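Uncharacterized CBS domain-containing protein (Corynebacterium glutamicum, PDB 2P3H) is an uncharacterized membrane protein, a putative hemolysin or transporter, represented by its CorC_HlyC transporter-associated domain; its family may bind FAD. Local coordinates at residues D57-P62 with I83-V88; R27-E32 with I61-E66. All blocks are in the same frame, centred on the assembly; numbering follows the deposited sequence.

Interaction 1 of 2, residues D57-P62 with I83-V88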
loop_
_atom_site.group_PDB
_atom_site.type_symbol
_atom_site.label_atom_id
_atom_site.label_comp_id
_atom_site.label_asym_id
_atom_site.label_seq_id
_atom_site.Cartn_x
_atom_site.Cartn_y
_atom_site.Cartn_z
ATOM N N ASP A 57 -2.878 13.324 1.958
ATOM C CA ASP A 57 -3.372 12.645 0.738
ATOM C C ASP A 57 -3.730 11.192 1.039
ATOM O O ASP A 57 -3.021 10.524 1.777
ATOM C CB ASP A 57 -2.313 12.665 -0.387
ATOM C CG ASP A 57 -2.200 14.021 -1.070
ATOM O OD1 ASP A 57 -2.961 14.954 -0.698
ATOM O OD2 ASP A 57 -1.363 14.147 -1.988
ATOM N N VAL A 58 -4.830 10.717 0.470
ATOM C CA VAL A 58 -5.253 9.327 0.660
ATOM C C VAL A 58 -5.274 8.662 -0.698
ATOM O O VAL A 58 -5.861 9.169 -1.654
ATOM C CB VAL A 58 -6.650 9.227 1.296
ATOM C CG1 VAL A 58 -7.096 7.746 1.421
ATOM C CG2 VAL A 58 -6.663 9.940 2.653
ATOM N N ILE A 59 -4.601 7.527 -0.794
ATOM C CA ILE A 59 -4.501 6.858 -2.076
ATOM C C ILE A 59 -4.995 5.446 -1.824
ATOM O O ILE A 59 -4.553 4.808 -0.895
ATOM C CB ILE A 59 -3.042 6.805 -2.577
ATOM C CG1 ILE A 59 -2.536 8.218 -2.903
ATOM C CG2 ILE A 59 -2.910 5.926 -3.817
ATOM C CD1 ILE A 59 -1.787 8.836 -1.760
ATOM N N GLU A 60 -5.906 4.978 -2.658
ATOM C CA GLU A 60 -6.412 3.620 -2.507
ATOM C C GLU A 60 -5.944 2.721 -3.663
ATOM O O GLU A 60 -6.124 3.044 -4.817
ATOM C CB GLU A 60 -7.941 3.634 -2.318
ATOM C CG GLU A 60 -8.321 4.296 -0.927
ATOM C CD GLU A 60 -9.815 4.349 -0.603
ATOM O OE1 GLU A 60 -10.654 3.827 -1.414
ATOM O OE2 GLU A 60 -10.153 4.925 0.490
ATOM N N ILE A 61 -5.308 1.603 -3.331
ATOM C CA ILE A 61 -4.723 0.698 -4.335
ATOM C C ILE A 61 -5.354 -0.706 -4.200
ATOM O O ILE A 61 -5.346 -1.311 -3.109
ATOM C CB ILE A 61 -3.164 0.606 -4.167
ATOM C CG1 ILE A 61 -2.588 2.041 -4.235
ATOM C CG2 ILE A 61 -2.528 -0.373 -5.196
ATOM C CD1 ILE A 61 -1.119 2.193 -4.397
ATOM N N PRO A 62 -5.880 -1.230 -5.306
ATOM C CA PRO A 62 -6.408 -2.606 -5.317
ATOM C C PRO A 62 -5.289 -3.625 -5.165
ATOM O O PRO A 62 -4.206 -3.453 -5.754
ATOM C CB PRO A 62 -7.033 -2.741 -6.714
ATOM C CG PRO A 62 -7.196 -1.330 -7.219
ATOM C CD PRO A 62 -6.052 -0.554 -6.608
ATOM N N ILE A 83 -3.921 4.006 1.739
ATOM C CA ILE A 83 -2.667 4.573 2.227
ATOM C C ILE A 83 -2.869 6.075 2.413
ATOM O O ILE A 83 -3.332 6.762 1.503
ATOM C CB ILE A 83 -1.491 4.310 1.253
ATOM C CG1 ILE A 83 -1.405 2.810 0.969
ATOM C CG2 ILE A 83 -0.156 4.890 1.792
ATOM C CD1 ILE A 83 -1.245 2.469 -0.472
ATOM N N THR A 84 -2.550 6.553 3.608
ATOM C CA THR A 84 -2.634 7.978 3.930
ATOM C C THR A 84 -1.232 8.475 4.227
ATOM O O THR A 84 -0.509 7.884 5.047
ATOM C CB THR A 84 -3.531 8.224 5.168
ATOM O OG1 THR A 84 -4.801 7.598 4.989
ATOM C CG2 THR A 84 -3.708 9.734 5.404
ATOM N N VAL A 85 -0.838 9.560 3.550
ATOM C CA VAL A 85 0.487 10.132 3.722
ATOM C C VAL A 85 0.454 10.934 5.020
ATOM O O VAL A 85 -0.305 11.908 5.121
ATOM C CB VAL A 85 0.842 11.052 2.548
ATOM C CG1 VAL A 85 2.206 11.680 2.803
ATOM C CG2 VAL A 85 0.789 10.268 1.204
ATOM N N LEU A 86 1.243 10.518 6.010
ATOM C CA LEU A 86 1.235 11.161 7.341
ATOM C C LEU A 86 2.356 12.177 7.565
ATOM O O LEU A 86 2.200 13.108 8.351
ATOM C CB LEU A 86 1.297 10.111 8.475
ATOM C CG LEU A 86 0.109 9.151 8.588
ATOM C CD1 LEU A 86 0.340 8.237 9.807
ATOM C CD2 LEU A 86 -1.210 9.932 8.718
ATOM N N GLU A 87 3.489 11.978 6.901
ATOM C CA GLU A 87 4.621 12.885 7.032
ATOM C C GLU A 87 5.350 12.913 5.705
ATOM O O GLU A 87 5.554 11.863 5.100
ATOM C CB GLU A 87 5.539 12.349 8.111
ATOM C CG GLU A 87 6.455 13.327 8.813
ATOM C CD GLU A 87 7.012 12.681 10.072
ATOM O OE1 GLU A 87 8.003 11.927 9.972
ATOM O OE2 GLU A 87 6.428 12.893 11.162
ATOM N N VAL A 88 5.761 14.107 5.260
ATOM C CA VAL A 88 6.561 14.267 4.038
ATOM C C VAL A 88 7.848 15.009 4.413
ATOM O O VAL A 88 7.841 15.928 5.242
ATOM C CB VAL A 88 5.779 15.025 2.901
ATOM C CG1 VAL A 88 6.679 15.336 1.687
ATOM C CG2 VAL A 88 4.579 14.231 2.459
#
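Ile61 and Ile83 each hold CG1 beside the backbone N and anti to the carbonyl carbon (chi1 -55° and -54°), which lets their CD1 methyls meet at 3.9 Å. Ile59 shares this first torsion and sends its CD1 to Val85 CG2, 4.2 Å away. These four apolar side chains lie on one face of the sheet. On the other, more exposed face Val58 CG2 packs against Thr84 OG1 at 3.8 Å.

The backbones run antiparallel. Ile59 and Ile83 form a hydrogen-bonded pair, with Ile59 N to Ile83 O at 2.7 Å and Ile83 N to Ile59 O at 2.8 Å. Val58 and Thr84 are the next, non-hydrogen-bonded pair. Beyond it Val85 N bonds to Asp57 O at 3.0 Å. That same oxygen also receives a CA-H...O contact from Thr84 CA, while Val58 CA makes one to Ile83 O. Asp57 OD2 is hydrogen-bonded to Lys54 N, outside the two segments.

Strand 58-62 is an outermost strand of the antiparallel sheet. Strand 80-89 lies between it and strand 92-100, where Ile83 touches Leu98. Helix 41-49 packs on the isoleucine face, with Leu45 against both Ile59 and Ile83.

Interaction 2 of 2, residues R27-E32 with I61-E66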
loop_
_atom_site.group_PDB
_atom_site.type_symbol
_atom_site.label_atom_id
_atom_site.label_comp_id
_atom_site.label_asym_id
_atom_site.label_seq_id
_atom_site.Cartn_x
_atom_site.Cartn_y
_atom_site.Cartn_z
ATOM N N ARG A 27 4.187 -8.932 2.517
ATOM C CA ARG A 27 4.249 -9.934 3.579
ATOM C C ARG A 27 3.377 -9.494 4.769
ATOM O O ARG A 27 2.643 -10.310 5.362
ATOM C CB ARG A 27 5.722 -10.133 4.011
ATOM C CG ARG A 27 6.114 -11.530 4.442
ATOM C CD ARG A 27 7.609 -11.906 4.046
ATOM N NE ARG A 27 8.612 -10.819 4.218
ATOM C CZ ARG A 27 9.399 -10.300 3.256
ATOM N NH1 ARG A 27 9.347 -10.719 2.002
ATOM N NH2 ARG A 27 10.245 -9.338 3.546
ATOM N N ALA A 28 3.435 -8.206 5.105
ATOM C CA ALA A 28 2.690 -7.663 6.252
ATOM C C ALA A 28 1.190 -7.703 6.038
ATOM O O ALA A 28 0.442 -8.130 6.912
ATOM C CB ALA A 28 3.128 -6.218 6.556
ATOM N N ILE A 29 0.750 -7.274 4.863
ATOM C CA ILE A 29 -0.682 -7.128 4.628
ATOM C C ILE A 29 -1.333 -8.423 4.121
ATOM O O ILE A 29 -2.572 -8.540 4.135
ATOM C CB ILE A 29 -0.981 -5.952 3.693
ATOM C CG1 ILE A 29 -0.575 -6.274 2.249
ATOM C CG2 ILE A 29 -0.242 -4.667 4.198
ATOM C CD1 ILE A 29 -0.798 -5.099 1.293
ATOM N N GLY A 30 -0.503 -9.373 3.688
ATOM C CA GLY A 30 -0.996 -10.691 3.228
ATOM C C GLY A 30 -1.532 -10.735 1.798
ATOM O O GLY A 30 -2.214 -11.698 1.415
ATOM N N TYR A 31 -1.213 -9.719 1.003
ATOM C CA TYR A 31 -1.684 -9.570 -0.382
ATOM C C TYR A 31 -0.540 -9.017 -1.229
ATOM O O TYR A 31 0.227 -8.207 -0.731
ATOM C CB TYR A 31 -2.793 -8.518 -0.459
ATOM C CG TYR A 31 -4.170 -8.909 0.025
ATOM C CD1 TYR A 31 -4.554 -8.700 1.347
ATOM C CD2 TYR A 31 -5.116 -9.422 -0.864
ATOM C CE1 TYR A 31 -5.856 -9.042 1.783
ATOM C CE2 TYR A 31 -6.406 -9.758 -0.445
ATOM C CZ TYR A 31 -6.765 -9.564 0.873
ATOM O OH TYR A 31 -8.032 -9.905 1.263
ATOM N N GLU A 32 -0.499 -9.359 -2.511
ATOM C CA GLU A 32 0.417 -8.708 -3.442
ATOM C C GLU A 32 -0.122 -7.386 -3.963
ATOM O O GLU A 32 -1.319 -7.207 -4.170
ATOM C CB GLU A 32 0.776 -9.649 -4.579
ATOM C CG GLU A 32 1.552 -10.852 -4.052
ATOM C CD GLU A 32 2.210 -11.688 -5.122
ATOM O OE1 GLU A 32 2.905 -11.122 -5.999
ATOM O OE2 GLU A 32 2.069 -12.924 -5.047
ATOM N N ILE A 61 -5.308 1.603 -3.331
ATOM C CA ILE A 61 -4.723 0.698 -4.335
ATOM C C ILE A 61 -5.354 -0.706 -4.200
ATOM O O ILE A 61 -5.346 -1.311 -3.109
ATOM C CB ILE A 61 -3.164 0.606 -4.167
ATOM C CG1 ILE A 61 -2.588 2.041 -4.235
ATOM C CG2 ILE A 61 -2.528 -0.373 -5.196
ATOM C CD1 ILE A 61 -1.119 2.193 -4.397
ATOM N N PRO A 62 -5.880 -1.230 -5.306
ATOM C CA PRO A 62 -6.408 -2.606 -5.317
ATOM C C PRO A 62 -5.289 -3.625 -5.165
ATOM O O PRO A 62 -4.206 -3.453 -5.754
ATOM C CB PRO A 62 -7.033 -2.741 -6.714
ATOM C CG PRO A 62 -7.196 -1.330 -7.219
ATOM C CD PRO A 62 -6.052 -0.554 -6.608
ATOM N N LEU A 63 -5.576 -4.664 -4.399
ATOM C CA LEU A 63 -4.624 -5.742 -4.094
ATOM C C LEU A 63 -4.883 -6.890 -5.081
ATOM O O LEU A 63 -6.000 -7.039 -5.595
ATOM C CB LEU A 63 -4.839 -6.205 -2.667
ATOM C CG LEU A 63 -4.482 -5.057 -1.713
ATOM C CD1 LEU A 63 -4.956 -5.358 -0.330
ATOM C CD2 LEU A 63 -2.984 -4.825 -1.763
ATOM N N ASP A 64 -3.851 -7.673 -5.374
ATOM C CA ASP A 64 -4.017 -8.763 -6.322
ATOM C C ASP A 64 -4.902 -9.834 -5.715
ATOM O O ASP A 64 -4.786 -10.153 -4.522
ATOM C CB ASP A 64 -2.665 -9.405 -6.655
ATOM C CG ASP A 64 -1.817 -8.553 -7.593
ATOM O OD1 ASP A 64 -2.229 -7.423 -7.989
ATOM O OD2 ASP A 64 -0.734 -9.042 -7.946
ATOM N N PHE A 65 -5.743 -10.407 -6.557
ATOM C CA PHE A 65 -6.480 -11.616 -6.213
ATOM C C PHE A 65 -5.492 -12.777 -6.117
ATOM O O PHE A 65 -4.411 -12.728 -6.687
ATOM C CB PHE A 65 -7.505 -11.913 -7.294
ATOM C CG PHE A 65 -8.651 -10.935 -7.344
ATOM C CD1 PHE A 65 -9.550 -10.831 -6.270
ATOM C CD2 PHE A 65 -8.857 -10.160 -8.486
ATOM C CE1 PHE A 65 -10.625 -9.926 -6.327
ATOM C CE2 PHE A 65 -9.923 -9.257 -8.559
ATOM C CZ PHE A 65 -10.812 -9.149 -7.465
ATOM N N GLU A 66 -5.886 -13.799 -5.367
ATOM C CA GLU A 66 -5.292 -15.120 -5.452
ATOM C C GLU A 66 -6.219 -15.990 -6.297
ATOM O O GLU A 66 -7.427 -15.685 -6.441
ATOM C CB GLU A 66 -5.148 -15.736 -4.054
ATOM C CG GLU A 66 -4.402 -14.887 -3.043
ATOM C CD GLU A 66 -2.914 -14.839 -3.285
ATOM O OE1 GLU A 66 -2.359 -15.770 -3.923
ATOM O OE2 GLU A 66 -2.290 -13.848 -2.843
HETATM O O HOH W 1 -2.530 -11.185 -3.476
HETATM O O HOH W 2 0.263 -14.146 -2.556
#
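Tyr31 and Leu63 make the main apolar contact. Two conformers are modelled for Tyr31, and the ring contacts given are those of one. In it Leu63 CD1 sits over one face of the Tyr31 ring, 4.0 Å from its centroid and displaced toward the rim, a CH-pi contact. The two side chains cross at about a right angle. Leu63 CG lies beside its own backbone N (chi1 -65°), and the two branches part beyond it: CD1 goes to the ring and CD2 reaches Ile29 CD1 at 3.8 Å. In the same conformer Asp64 O lies at the ring edge, near its plane, 3.7 Å from Tyr31 CD2, and Tyr31 OH is hydrogen-bonded to Arg79.

One direct hydrogen bond joins the backbones. Asp64 N points almost straight at Glu32 O, at 2.8 Å with an angle of 179° at the hydrogen.

Water extends this link. One water accepts from Glu32 N at 2.9 Å and donates to Asp64 O and Glu66 OE2, so it ties three groups together. A second water donates to Glu66 OE2 at 2.6 Å and only weakly to Glu32 OE2. It may soften the repulsion of these like charges.

Gly30, just after helix 22-29, leaves helical geometry with positive phi (81°). Within the transporter-associated domain, the helix end and the chain after it meet the chain following strand 58-62; Leu63 also touches Leu81 and Leu100 of the sheet.

In the fold
The two contacts follow one another along strand 58-62. Interaction 1 uses the strand itself, and interaction 2 uses the chain that continues from it; they share Ile61 and Pro62. Their centres are about 16 Å apart, on opposite sides of the chain's centre. In sequence, 27-32 comes first, then 57-66, then 83-88. Interaction 1 joins neighbouring strands of the antiparallel sheet, whereas interaction 2 brings in the exit of helix 22-29. Strand 80-89 supplies residues 83-88 to interaction 1, and its Leu81 touches Ile29 and Leu63 of interaction 2. The outer strand thus pairs with strand 80-89, and the chain after it contacts the end of helix 22-29, all within the transporter-associated domain.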